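Local structure of penicillin binding protein 2X (Streptococcus thermophilus, 5U47) at residues 415-427 against 531-544. The protein probably acts as a transpeptidase that cross-links the peptides of adjacent glycan strands in septal cell-wall peptidoglycan, and binds penicillin. The protein carries 1 engineered substitution. Sequence-based numbering, arbitrary orientation.
Sequences TQVQMLRAFTAIS and VAMVPSEDPEYIMY
Phe423 lays one face of its ring against Val531 and turns its CE2 edge to Tyr544, joining helix 416-427 to the beta-hairpin at the middle of the five-stranded antiparallel sheet, in the helix-against-sheet packing of a penicillin-binding transpeptidase domain. The two aromatics form a T-shaped pair: the CE2 edge of Phe423 meets one face of Tyr544, toward its rim, with the ring planes 69° apart. Val531 CG2 lies 3.6 Å from the Phe423 ring centroid, practically on the normal, a CH-pi contact. With chi1 of Val531 at 59°, CG2 is anti to the backbone N and is the methyl over the ring centre, while CG1 touches CE1 and CZ at the rim.

The Tyr544 ring is bordered further by Gln416, whose CG sits in the ring plane 3.7 Å from CD2 of Tyr544, while Met419 CB and Leu420 CD2 pack obliquely against the same residue. Toward the helix C-terminus, Met533, extended beyond CG, brings its CE to 3.7 Å from Ile426 CG2, and Ile542 CD1 lies against Ser427 OG and CB. Met300 of helix 297-308 touches both Phe423 and Ile426; helix 558-572 covers the opposite face of the sheet.

No direct hydrogen bond joins helix to hairpin; polar groups here find partners beyond the two segments or in water. Tyr544 OH bonds to Tyr291 OH, Gln416 OE1 to Thr249 OG1, and Ser427 OG to Ala253 O. Two waters bridge the ends: one donates to Tyr544 O and, weakly, to Gln416 OE1, the other to Ser427 O and, at 2.7 Å, to Pro539 O.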
loop_
_atom_site.group_PDB
_atom_site.type_symbol
_atom_site.label_atom_id
_atom_site.label_comp_id
_atom_site.label_asym_id
_atom_site.label_seq_id
_atom_site.Cartn_x
_atom_site.Cartn_y
_atom_site.Cartn_z
ATOM N N THR A 415 -1.024 9.763 8.189
ATOM C CA THR A 415 -1.057 9.258 6.837
ATOM C C THR A 415 -2.365 8.487 6.735
ATOM O O THR A 415 -2.966 8.098 7.751
ATOM C CB THR A 415 0.082 8.270 6.525
ATOM O OG1 THR A 415 0.005 7.164 7.428
ATOM C CG2 THR A 415 1.401 8.939 6.683
ATOM N N GLN A 416 -2.809 8.254 5.505
ATOM C CA GLN A 416 -4.043 7.512 5.273
ATOM C C GLN A 416 -3.949 6.128 5.894
ATOM O O GLN A 416 -4.908 5.646 6.524
ATOM C CB GLN A 416 -4.337 7.375 3.763
ATOM C CG GLN A 416 -5.586 6.509 3.529
ATOM C CD GLN A 416 -5.959 6.250 2.094
ATOM O OE1 GLN A 416 -6.890 5.479 1.844
ATOM N NE2 GLN A 416 -5.238 6.846 1.142
ATOM N N VAL A 417 -2.798 5.481 5.720
ATOM C CA VAL A 417 -2.641 4.124 6.241
ATOM C C VAL A 417 -2.679 4.089 7.791
ATOM O O VAL A 417 -3.135 3.106 8.357
ATOM C CB VAL A 417 -1.448 3.399 5.605
ATOM C CG1 VAL A 417 -0.126 4.015 6.072
ATOM C CG2 VAL A 417 -1.521 1.899 5.870
ATOM N N GLN A 418 -2.237 5.157 8.467
ATOM C CA GLN A 418 -2.383 5.240 9.942
ATOM C C GLN A 418 -3.869 5.309 10.335
ATOM O O GLN A 418 -4.311 4.669 11.303
ATOM C CB GLN A 418 -1.621 6.426 10.511
ATOM C CG GLN A 418 -0.120 6.225 10.518
ATOM C CD GLN A 418 0.626 7.441 10.998
ATOM O OE1 GLN A 418 0.254 8.574 10.673
ATOM N NE2 GLN A 418 1.711 7.217 11.743
ATOM N N MET A 419 -4.652 6.062 9.557
ATOM C CA MET A 419 -6.078 6.122 9.815
ATOM C C MET A 419 -6.722 4.756 9.602
ATOM O O MET A 419 -7.540 4.326 10.404
ATOM C CB MET A 419 -6.766 7.185 8.946
ATOM C CG MET A 419 -6.333 8.617 9.267
ATOM S SD MET A 419 -6.632 9.111 10.983
ATOM C CE MET A 419 -8.415 9.039 11.092
ATOM N N LEU A 420 -6.357 4.073 8.519
ATOM C CA LEU A 420 -6.919 2.747 8.240
ATOM C C LEU A 420 -6.624 1.777 9.377
ATOM O O LEU A 420 -7.499 1.026 9.794
ATOM C CB LEU A 420 -6.391 2.186 6.908
ATOM C CG LEU A 420 -6.771 2.990 5.638
ATOM C CD1 LEU A 420 -6.102 2.373 4.412
ATOM C CD2 LEU A 420 -8.284 3.034 5.432
ATOM N N ARG A 421 -5.383 1.803 9.845
ATOM C CA ARG A 421 -4.948 0.944 10.938
ATOM C C ARG A 421 -5.812 1.205 12.196
ATOM O O ARG A 421 -6.292 0.267 12.830
ATOM C CB ARG A 421 -3.480 1.207 11.240
ATOM C CG ARG A 421 -2.924 0.431 12.412
ATOM C CD ARG A 421 -1.437 0.706 12.624
ATOM N NE ARG A 421 -1.208 2.117 12.871
ATOM C CZ ARG A 421 -0.017 2.711 13.017
ATOM N NH1 ARG A 421 0.027 4.016 13.207
ATOM N NH2 ARG A 421 1.114 2.038 12.972
ATOM N N ALA A 422 -6.030 2.472 12.515
ATOM C CA ALA A 422 -6.830 2.856 13.686
ATOM C C ALA A 422 -8.270 2.401 13.516
ATOM O O ALA A 422 -8.876 1.878 14.467
ATOM C CB ALA A 422 -6.765 4.363 13.903
ATOM N N PHE A 423 -8.810 2.580 12.297
ATOM C CA PHE A 423 -10.181 2.162 12.018
ATOM C C PHE A 423 -10.397 0.655 12.208
ATOM O O PHE A 423 -11.507 0.233 12.569
ATOM C CB PHE A 423 -10.646 2.550 10.605
ATOM C CG PHE A 423 -10.774 4.043 10.367
ATOM C CD1 PHE A 423 -11.333 4.886 11.323
ATOM C CD2 PHE A 423 -10.421 4.584 9.141
ATOM C CE1 PHE A 423 -11.483 6.258 11.076
ATOM C CE2 PHE A 423 -10.564 5.949 8.892
ATOM C CZ PHE A 423 -11.088 6.780 9.864
ATOM N N THR A 424 -9.360 -0.160 11.993
ATOM C CA THR A 424 -9.548 -1.594 12.160
ATOM C C THR A 424 -9.927 -1.965 13.600
ATOM O O THR A 424 -10.631 -2.941 13.789
ATOM C CB THR A 424 -8.329 -2.466 11.732
ATOM O OG1 THR A 424 -7.185 -2.136 12.530
ATOM C CG2 THR A 424 -8.008 -2.288 10.305
ATOM N N ALA A 425 -9.456 -1.213 14.607
ATOM C CA ALA A 425 -9.783 -1.529 15.996
ATOM C C ALA A 425 -11.270 -1.265 16.248
ATOM O O ALA A 425 -11.922 -1.968 16.995
ATOM C CB ALA A 425 -8.927 -0.724 16.953
ATOM N N ILE A 426 -11.808 -0.254 15.583
ATOM C CA ILE A 426 -13.219 0.064 15.704
ATOM C C ILE A 426 -14.065 -1.033 15.055
ATOM O O ILE A 426 -15.065 -1.449 15.633
ATOM C CB ILE A 426 -13.510 1.424 15.057
ATOM C CG1 ILE A 426 -12.687 2.531 15.734
ATOM C CG2 ILE A 426 -15.010 1.741 15.089
ATOM C CD1 ILE A 426 -13.054 2.812 17.172
ATOM N N SER A 427 -13.644 -1.491 13.873
ATOM C CA SER A 427 -14.349 -2.505 13.086
ATOM C C SER A 427 -14.145 -3.947 13.544
ATOM O O SER A 427 -14.924 -4.830 13.165
ATOM C CB SER A 427 -13.888 -2.462 11.612
ATOM O OG SER A 427 -12.591 -3.096 11.444
ATOM N N VAL A 531 -15.503 7.980 6.706
ATOM C CA VAL A 531 -15.218 6.578 6.961
ATOM C C VAL A 531 -16.572 5.907 7.071
ATOM O O VAL A 531 -17.509 6.504 7.632
ATOM C CB VAL A 531 -14.391 6.326 8.222
ATOM C CG1 VAL A 531 -15.077 6.861 9.485
ATOM C CG2 VAL A 531 -14.086 4.839 8.343
ATOM N N ALA A 532 -16.691 4.712 6.493
ATOM C CA ALA A 532 -17.926 3.942 6.507
ATOM C C ALA A 532 -17.600 2.469 6.759
ATOM O O ALA A 532 -16.582 1.952 6.266
ATOM C CB ALA A 532 -18.656 4.108 5.186
ATOM N N MET A 533 -18.447 1.823 7.558
ATOM C CA MET A 533 -18.308 0.427 7.921
ATOM C C MET A 533 -19.662 -0.246 7.778
ATOM O O MET A 533 -20.673 0.255 8.254
ATOM C CB MET A 533 -17.790 0.276 9.361
ATOM C CG MET A 533 -16.466 0.986 9.604
ATOM S SD MET A 533 -15.948 0.864 11.306
ATOM C CE MET A 533 -14.563 1.993 11.412
ATOM N N VAL A 534 -19.677 -1.386 7.108
ATOM C CA VAL A 534 -20.909 -2.078 6.848
ATOM C C VAL A 534 -20.678 -3.582 6.931
ATOM O O VAL A 534 -19.578 -4.051 6.582
ATOM C CB VAL A 534 -21.449 -1.674 5.447
ATOM C CG1 VAL A 534 -20.541 -2.179 4.338
ATOM C CG2 VAL A 534 -22.867 -2.169 5.227
ATOM N N PRO A 535 -21.611 -4.339 7.513
ATOM C CA PRO A 535 -22.794 -3.837 8.219
ATOM C C PRO A 535 -22.309 -3.255 9.542
ATOM O O PRO A 535 -21.199 -3.549 9.969
ATOM C CB PRO A 535 -23.651 -5.083 8.454
ATOM C CG PRO A 535 -22.983 -6.200 7.749
ATOM C CD PRO A 535 -21.581 -5.803 7.427
ATOM N N SER A 536 -23.122 -2.438 10.189
ATOM C CA SER A 536 -22.680 -1.729 11.378
ATOM C C SER A 536 -22.317 -2.589 12.589
ATOM O O SER A 536 -21.274 -2.397 13.206
ATOM C CB SER A 536 -23.732 -0.689 11.780
ATOM O OG SER A 536 -23.340 -0.034 12.970
ATOM N N GLU A 537 -23.171 -3.545 12.906
ATOM C CA GLU A 537 -22.999 -4.337 14.095
ATOM C C GLU A 537 -21.866 -5.376 14.025
ATOM O O GLU A 537 -21.234 -5.641 15.026
ATOM C CB GLU A 537 -24.332 -4.998 14.426
ATOM C CG GLU A 537 -24.500 -5.340 15.878
ATOM C CD GLU A 537 -25.963 -5.534 16.225
ATOM O OE1 GLU A 537 -26.554 -6.539 15.777
ATOM O OE2 GLU A 537 -26.512 -4.671 16.946
ATOM N N ASP A 538 -21.626 -5.929 12.847
ATOM C CA ASP A 538 -20.577 -6.942 12.619
ATOM C C ASP A 538 -19.907 -6.577 11.265
ATOM O O ASP A 538 -20.193 -7.183 10.238
ATOM C CB ASP A 538 -21.244 -8.318 12.590
ATOM C CG ASP A 538 -20.268 -9.470 12.347
ATOM O OD1 ASP A 538 -19.016 -9.271 12.414
ATOM O OD2 ASP A 538 -20.785 -10.595 12.094
ATOM N N PRO A 539 -19.027 -5.561 11.269
ATOM C CA PRO A 539 -18.496 -5.068 9.993
ATOM C C PRO A 539 -17.727 -6.088 9.118
ATOM O O PRO A 539 -17.024 -6.953 9.624
ATOM C CB PRO A 539 -17.595 -3.890 10.404
ATOM C CG PRO A 539 -18.027 -3.505 11.772
ATOM C CD PRO A 539 -18.589 -4.747 12.417
ATOM N N GLU A 540 -17.929 -5.973 7.815
ATOM C CA GLU A 540 -17.246 -6.793 6.833
ATOM C C GLU A 540 -16.238 -5.943 6.083
ATOM O O GLU A 540 -15.126 -6.407 5.816
ATOM C CB GLU A 540 -18.238 -7.403 5.842
ATOM C CG GLU A 540 -19.276 -8.335 6.460
ATOM C CD GLU A 540 -18.696 -9.662 6.914
ATOM O OE1 GLU A 540 -17.606 -10.049 6.434
ATOM O OE2 GLU A 540 -19.346 -10.339 7.734
ATOM N N TYR A 541 -16.621 -4.710 5.766
ATOM C CA TYR A 541 -15.796 -3.788 5.011
ATOM C C TYR A 541 -15.737 -2.385 5.639
ATOM O O TYR A 541 -16.697 -1.911 6.283
ATOM C CB TYR A 541 -16.302 -3.681 3.543
ATOM C CG TYR A 541 -16.377 -5.032 2.897
ATOM C CD1 TYR A 541 -15.218 -5.732 2.554
ATOM C CD2 TYR A 541 -17.589 -5.661 2.713
ATOM C CE1 TYR A 541 -15.287 -7.008 2.018
ATOM C CE2 TYR A 541 -17.660 -6.933 2.189
ATOM C CZ TYR A 541 -16.522 -7.599 1.847
ATOM O OH TYR A 541 -16.637 -8.859 1.325
ATOM N N ILE A 542 -14.579 -1.754 5.456
ATOM C CA ILE A 542 -14.320 -0.386 5.862
ATOM C C ILE A 542 -13.953 0.349 4.568
ATOM O O ILE A 542 -13.193 -0.177 3.732
ATOM C CB ILE A 542 -13.072 -0.249 6.773
ATOM C CG1 ILE A 542 -13.218 -1.065 8.054
ATOM C CG2 ILE A 542 -12.825 1.221 7.138
ATOM C CD1 ILE A 542 -11.883 -1.288 8.763
ATOM N N MET A 543 -14.478 1.551 4.408
ATOM C CA MET A 543 -14.102 2.390 3.281
ATOM C C MET A 543 -13.756 3.781 3.798
ATOM O O MET A 543 -14.451 4.327 4.663
ATOM C CB MET A 543 -15.210 2.445 2.243
ATOM C CG MET A 543 -14.791 3.168 0.985
ATOM S SD MET A 543 -15.984 2.927 -0.342
ATOM C CE MET A 543 -15.057 3.658 -1.683
ATOM N N TYR A 544 -12.687 4.352 3.267
ATOM C CA TYR A 544 -12.231 5.692 3.663
ATOM C C TYR A 544 -11.990 6.507 2.413
ATOM O O TYR A 544 -11.243 6.078 1.518
ATOM C CB TYR A 544 -10.964 5.562 4.502
ATOM C CG TYR A 544 -10.328 6.840 5.001
ATOM C CD1 TYR A 544 -11.069 7.799 5.683
ATOM C CD2 TYR A 544 -8.963 7.026 4.921
ATOM C CE1 TYR A 544 -10.472 8.943 6.195
ATOM C CE2 TYR A 544 -8.359 8.176 5.422
ATOM C CZ TYR A 544 -9.115 9.124 6.068
ATOM O OH TYR A 544 -8.517 10.265 6.571
HETATM O O HOH W 1 -8.756 7.185 1.341
HETATM O O HOH W 2 -16.142 -7.148 12.147
#